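Local coordinates for protein putative methyltransferase (Porphyromonas gingivalis, PDB 3LL7) that probably transfers methyl groups, most likely from S-adenosylmethionine, to a substrate that has not been established, at residues P59-I64 and L104-I109; S84-R89 and I261-E266. All blocks are in the same frame, centred on the assembly; numbering follows the deposited sequence.

Contacts 1 and 2 have centres about 16 Å apart, and their segments alternate along the chain. Contact 1 joins helix 59-62 to the loop and helix start at 104-109. Contact 2 joins helix 81-86 to strand 258-263. The two meet where residues 84-89 lie against residues 104-109. There K87 NZ stands 3.3 Å from D107 OD1, a weak salt bridge, and S84 CB packs 3.6 Å from D107 OD1. The loop after strand 96-99 resembles the one that binds the methyl donor in class I methyltransferases; a formic acid, probably from the crystallisation liquor, lies against L104 N and D107 N. Formic acids also bind N262 of contact 2.

Contact 1: P59-I64 and L104-I109; sequences PQWAGI and LGIDFI. With FMT (formic acid), chain D.
I109 N donates to G105 O at 2.8 Å, a bond of the first turn of helix 106-112, and I109 and I106 of this turn both meet the indole of W61. The third partner is L104, just before the turn. W61 carries the whole of its segment's side. Its CG is anti to the carbonyl carbon (chi1 -73°), which sets the indole beside the backbone N and aims its six-membered end at 104-109. W61 CH2 comes 3.4 Å from L104 O, which lies in the ring plane at its edge. W61 CZ3 packs 3.8 Å from L104 CG, and the two side chains run antiparallel alongside one another. W61 CZ2 reaches I106 CB at 4.1 Å, the two side chains crossing at a slant. I109 CG1 is more distant, 4.5 Å from the same ring carbon. The loop and helix follow strand 96-99, which pairs in parallel with strands 117-122 and 166-173. This fits the glycine-rich loop of class I methyltransferases, which in relatives binds S-adenosylmethionine. G105 is the N-cap, and its phi of 98° suits glycine. On the helix-start side, formate O1 accepts a nearly straight bond of 3.2 Å from D107 N (168°). Formate O2 takes only a weak bond from L104 N. The helix start probably favours a negative group here. D107 itself is held by Y168 and S79 through its two carboxylate oxygens. W61 is buried and also touches L67, L54 of helix 38-57 and L138 of helix 125-138.

Contact 2: S84-R89 and I261-E266; sequences SSYKSR and INLLLE. With FMT (formic acid), chain E; FMT (formic acid), chain I.
Y86 is the residue of 84-89 that meets I261 and L263. Before it, S85 offers its carbonyl O to S88 OG at 2.8 Å, in the carbonyl plane, and to S88 N. These bonds hold the chain in a turn after Y86. In Y86 itself CG is anti to the backbone N (chi1 177°), which sends the ring out toward strand 258-263. L263 crosses this side chain at about a right angle. One of its methyls, CD1, touches Y86 CB at 3.9 Å. The other, CD2, lies 3.9 Å from Y86 CD1, oblique to the ring. I261 approaches from the opposite direction, its CG2 4.1 Å from Y86 CZ and 4.0 Å from Y86 OH. K87 forms a salt bridge with E239. In the conformer of R89 described, one of two, CG stands 4.3 Å above one face of the Y86 ring, over its centre. Strand 258-263 pairs in parallel with strand 225-233 of the large sheet, so the contact fastens helix 81-86 to that sheet. N262 N donates to O2 of one formic acid (3.1 Å, 161°) and N262 ND2 to O2 of another (2.9 Å), both probably from the crystallisation liquor. No hydrogen bond links the two segments; Y86 OH is instead bonded to H229 ND1. The contact is therefore apolar, with the tyrosine hydroxyl satisfied by the neighbouring strand.

Contact 1: P59-I64 and L104-I109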
loop_
_atom_site.group_PDB
_atom_site.type_symbol
_atom_site.label_atom_id
_atom_site.label_comp_id
_atom_site.label_asym_id
_atom_site.label_seq_id
_atom_site.Cartn_x
_atom_site.Cartn_y
_atom_site.Cartn_z
ATOM N N PRO A 59 -2.271 14.461 -6.694
ATOM C CA PRO A 59 -2.902 15.570 -7.434
ATOM C C PRO A 59 -3.395 16.715 -6.540
ATOM O O PRO A 59 -3.371 17.868 -6.973
ATOM C CB PRO A 59 -4.065 14.901 -8.195
ATOM C CG PRO A 59 -4.250 13.561 -7.546
ATOM C CD PRO A 59 -2.935 13.165 -6.950
ATOM N N GLN A 60 -3.799 16.418 -5.303
ATOM C CA GLN A 60 -4.187 17.492 -4.375
ATOM C C GLN A 60 -3.018 18.423 -3.990
ATOM O O GLN A 60 -3.212 19.635 -3.830
ATOM C CB GLN A 60 -4.883 16.940 -3.144
ATOM C CG GLN A 60 -6.281 16.439 -3.448
ATOM C CD GLN A 60 -7.189 16.486 -2.232
ATOM O OE1 GLN A 60 -6.732 16.328 -1.095
ATOM N NE2 GLN A 60 -8.480 16.708 -2.465
ATOM N N TRP A 61 -1.810 17.867 -3.889
ATOM C CA TRP A 61 -0.610 18.692 -3.651
ATOM C C TRP A 61 -0.236 19.558 -4.867
ATOM O O TRP A 61 0.090 20.748 -4.723
ATOM C CB TRP A 61 0.584 17.825 -3.220
ATOM C CG TRP A 61 0.477 17.292 -1.811
ATOM C CD1 TRP A 61 -0.643 16.798 -1.201
ATOM C CD2 TRP A 61 1.538 17.168 -0.854
ATOM N NE1 TRP A 61 -0.348 16.395 0.085
ATOM C CE2 TRP A 61 0.982 16.605 0.319
ATOM C CE3 TRP A 61 2.905 17.480 -0.873
ATOM C CZ2 TRP A 61 1.744 16.350 1.467
ATOM C CZ3 TRP A 61 3.665 17.235 0.282
ATOM C CH2 TRP A 61 3.079 16.671 1.424
ATOM N N ALA A 62 -0.285 18.960 -6.058
ATOM C CA ALA A 62 0.100 19.655 -7.286
ATOM C C ALA A 62 -0.763 20.892 -7.539
ATOM O O ALA A 62 -0.366 21.784 -8.298
ATOM C CB ALA A 62 0.063 18.713 -8.488
ATOM N N GLY A 63 -1.930 20.942 -6.899
ATOM C CA GLY A 63 -2.828 22.092 -7.019
ATOM C C GLY A 63 -2.650 23.165 -5.953
ATOM O O GLY A 63 -3.377 24.158 -5.952
ATOM N N ILE A 64 -1.692 22.971 -5.046
ATOM C CA ILE A 64 -1.470 23.912 -3.935
ATOM C C ILE A 64 -0.257 24.806 -4.163
ATOM O O ILE A 64 0.872 24.319 -4.429
ATOM C CB ILE A 64 -1.379 23.216 -2.555
ATOM C CG1 ILE A 64 -2.727 22.574 -2.206
ATOM C CG2 ILE A 64 -0.966 24.208 -1.455
ATOM C CD1 ILE A 64 -2.803 22.025 -0.805
ATOM N N LEU A 104 8.226 13.207 3.295
ATOM C CA LEU A 104 7.485 14.266 2.584
ATOM C C LEU A 104 6.329 14.765 3.450
ATOM O O LEU A 104 5.825 15.898 3.285
ATOM C CB LEU A 104 6.962 13.698 1.240
ATOM C CG LEU A 104 6.484 14.648 0.150
ATOM C CD1 LEU A 104 7.464 15.799 -0.073
ATOM C CD2 LEU A 104 6.306 13.872 -1.157
ATOM N N GLY A 105 5.890 13.908 4.382
ATOM C CA GLY A 105 4.914 14.321 5.400
ATOM C C GLY A 105 3.462 13.958 5.088
ATOM O O GLY A 105 2.536 14.372 5.800
ATOM N N ILE A 106 3.237 13.178 4.039
ATOM C CA ILE A 106 1.855 12.855 3.702
ATOM C C ILE A 106 1.179 11.920 4.714
ATOM O O ILE A 106 -0.030 12.031 4.936
ATOM C CB ILE A 106 1.701 12.318 2.283
ATOM C CG1 ILE A 106 0.214 12.266 1.911
ATOM C CG2 ILE A 106 2.397 10.976 2.159
ATOM C CD1 ILE A 106 -0.068 11.806 0.509
ATOM N N ASP A 107 1.947 11.017 5.329
ATOM C CA ASP A 107 1.407 10.211 6.419
ATOM C C ASP A 107 1.116 11.114 7.629
ATOM O O ASP A 107 0.062 10.997 8.251
ATOM C CB ASP A 107 2.374 9.062 6.772
ATOM C CG ASP A 107 2.412 7.967 5.689
ATOM O OD1 ASP A 107 1.447 7.852 4.920
ATOM O OD2 ASP A 107 3.400 7.208 5.614
ATOM N N PHE A 108 2.042 12.015 7.956
ATOM C CA PHE A 108 1.860 12.898 9.105
ATOM C C PHE A 108 0.604 13.726 8.889
ATOM O O PHE A 108 -0.207 13.837 9.796
ATOM C CB PHE A 108 3.046 13.846 9.274
ATOM C CG PHE A 108 2.923 14.777 10.428
ATOM C CD1 PHE A 108 3.065 14.306 11.730
ATOM C CD2 PHE A 108 2.735 16.153 10.227
ATOM C CE1 PHE A 108 2.995 15.184 12.839
ATOM C CE2 PHE A 108 2.655 17.036 11.325
ATOM C CZ PHE A 108 2.780 16.544 12.634
ATOM N N ILE A 109 0.430 14.251 7.677
ATOM C CA ILE A 109 -0.767 15.048 7.341
ATOM C C ILE A 109 -2.053 14.209 7.526
ATOM O O ILE A 109 -3.049 14.702 8.076
ATOM C CB ILE A 109 -0.680 15.632 5.898
ATOM C CG1 ILE A 109 0.515 16.602 5.776
ATOM C CG2 ILE A 109 -1.980 16.340 5.486
ATOM C CD1 ILE A 109 0.366 17.838 6.585
HETATM C C FMT D . 5.473 10.009 3.815
HETATM O O1 FMT D . 5.071 10.537 4.850
HETATM O O2 FMT D . 6.162 10.597 2.980
#

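Contact 2: S84-R89 and I261-E266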
loop_
_atom_site.group_PDB
_atom_site.type_symbol
_atom_site.label_atom_id
_atom_site.label_comp_id
_atom_site.label_asym_id
_atom_site.label_seq_id
_atom_site.Cartn_x
_atom_site.Cartn_y
_atom_site.Cartn_z
ATOM N N SER A 84 -2.322 6.669 2.587
ATOM C CA SER A 84 -2.066 7.634 3.648
ATOM C C SER A 84 -3.378 7.913 4.358
ATOM O O SER A 84 -3.427 7.842 5.557
ATOM C CB SER A 84 -1.448 8.924 3.120
ATOM O OG SER A 84 -2.411 9.680 2.410
ATOM N N SER A 85 -4.457 8.177 3.622
ATOM C CA SER A 85 -5.748 8.474 4.286
ATOM C C SER A 85 -6.445 7.339 5.054
ATOM O O SER A 85 -7.216 7.607 5.992
ATOM C CB SER A 85 -6.732 9.170 3.336
ATOM O OG SER A 85 -6.757 8.581 2.038
ATOM N N TYR A 86 -6.228 6.083 4.648
ATOM C CA TYR A 86 -6.728 4.924 5.412
ATOM C C TYR A 86 -6.184 4.908 6.835
ATOM O O TYR A 86 -6.876 4.535 7.775
ATOM C CB TYR A 86 -6.310 3.616 4.727
ATOM C CG TYR A 86 -6.718 2.350 5.468
ATOM C CD1 TYR A 86 -8.031 1.878 5.421
ATOM C CD2 TYR A 86 -5.779 1.615 6.208
ATOM C CE1 TYR A 86 -8.409 0.722 6.086
ATOM C CE2 TYR A 86 -6.138 0.452 6.857
ATOM C CZ TYR A 86 -7.458 0.017 6.808
ATOM O OH TYR A 86 -7.819 -1.113 7.433
ATOM N N LYS A 87 -4.923 5.300 6.980
ATOM C CA LYS A 87 -4.279 5.397 8.291
ATOM C C LYS A 87 -5.042 6.291 9.255
ATOM O O LYS A 87 -4.980 6.074 10.471
ATOM C CB LYS A 87 -2.862 5.965 8.171
ATOM C CG LYS A 87 -1.888 5.046 7.476
ATOM C CD LYS A 87 -0.600 5.826 7.181
ATOM C CE LYS A 87 0.313 5.002 6.293
ATOM N NZ LYS A 87 -0.117 5.002 4.862
ATOM N N SER A 88 -5.762 7.283 8.733
ATOM C CA SER A 88 -6.465 8.204 9.633
ATOM C C SER A 88 -7.514 7.474 10.501
ATOM O O SER A 88 -7.860 7.960 11.580
ATOM C CB SER A 88 -7.081 9.392 8.882
ATOM O OG SER A 88 -8.249 8.971 8.197
ATOM N N ARG A 89 -7.986 6.311 10.041
ATOM C CA ARG A 89 -8.942 5.502 10.804
ATOM C C ARG A 89 -8.389 4.957 12.127
ATOM O O ARG A 89 -9.169 4.575 13.000
ATOM C CB ARG A 89 -9.510 4.348 9.961
ATOM C CG ARG A 89 -8.515 3.232 9.638
ATOM C CD ARG A 89 -8.510 2.097 10.651
ATOM N NE ARG A 89 -9.603 1.148 10.438
ATOM C CZ ARG A 89 -9.880 0.164 11.276
ATOM N NH1 ARG A 89 -9.134 0.011 12.358
ATOM N NH2 ARG A 89 -10.882 -0.664 11.035
ATOM N N ILE A 261 -7.542 -5.769 3.219
ATOM C CA ILE A 261 -8.443 -4.789 2.632
ATOM C C ILE A 261 -7.963 -4.311 1.283
ATOM O O ILE A 261 -6.773 -4.106 1.083
ATOM C CB ILE A 261 -8.743 -3.637 3.576
ATOM C CG1 ILE A 261 -10.016 -2.866 3.084
ATOM C CG2 ILE A 261 -7.520 -2.775 3.762
ATOM C CD1 ILE A 261 -10.775 -2.127 4.201
ATOM N N ASN A 262 -8.902 -4.155 0.364
ATOM C CA ASN A 262 -8.574 -3.713 -0.967
ATOM C C ASN A 262 -9.273 -2.393 -1.157
ATOM O O ASN A 262 -10.473 -2.380 -1.365
ATOM C CB ASN A 262 -9.055 -4.749 -2.014
ATOM C CG ASN A 262 -8.594 -4.431 -3.416
ATOM O OD1 ASN A 262 -7.479 -3.959 -3.617
ATOM N ND2 ASN A 262 -9.457 -4.698 -4.417
ATOM N N LEU A 263 -8.530 -1.287 -1.073
ATOM C CA LEU A 263 -9.133 0.058 -1.178
ATOM C C LEU A 263 -9.548 0.379 -2.612
ATOM O O LEU A 263 -8.778 0.149 -3.540
ATOM C CB LEU A 263 -8.176 1.135 -0.638
ATOM C CG LEU A 263 -7.704 0.867 0.789
ATOM C CD1 LEU A 263 -6.647 1.890 1.240
ATOM C CD2 LEU A 263 -8.889 0.780 1.767
ATOM N N LEU A 264 -10.769 0.898 -2.771
ATOM C CA LEU A 264 -11.367 1.156 -4.095
ATOM C C LEU A 264 -11.979 2.544 -4.228
ATOM O O LEU A 264 -12.065 3.296 -3.256
ATOM C CB LEU A 264 -12.440 0.108 -4.436
ATOM C CG LEU A 264 -12.033 -1.358 -4.614
ATOM C CD1 LEU A 264 -13.263 -2.235 -4.885
ATOM C CD2 LEU A 264 -10.973 -1.536 -5.708
ATOM N N LEU A 265 -12.405 2.866 -5.447
ATOM C CA LEU A 265 -12.978 4.171 -5.774
ATOM C C LEU A 265 -14.376 4.376 -5.169
ATOM O O LEU A 265 -15.394 4.271 -5.871
ATOM C CB LEU A 265 -13.000 4.367 -7.286
ATOM N N GLU A 266 -14.404 4.671 -3.864
ATOM C CA GLU A 266 -15.626 5.023 -3.115
ATOM C C GLU A 266 -15.319 5.221 -1.630
ATOM O O GLU A 266 -14.878 4.281 -0.948
ATOM C CB GLU A 266 -16.713 3.949 -3.276
ATOM C CG GLU A 266 -16.289 2.558 -2.827
ATOM C CD GLU A 266 -17.376 1.525 -3.009
ATOM O OE1 GLU A 266 -18.345 1.794 -3.752
ATOM O OE2 GLU A 266 -17.255 0.438 -2.407
HETATM C C FMT E . -11.857 -6.631 0.822
HETATM O O1 FMT E . -11.459 -7.494 1.631
HETATM O O2 FMT E . -11.678 -5.402 0.900
HETATM C C FMT I . -12.589 -5.818 -3.636
HETATM O O1 FMT I . -13.278 -6.521 -2.897
HETATM O O2 FMT I . -11.902 -6.284 -4.540
#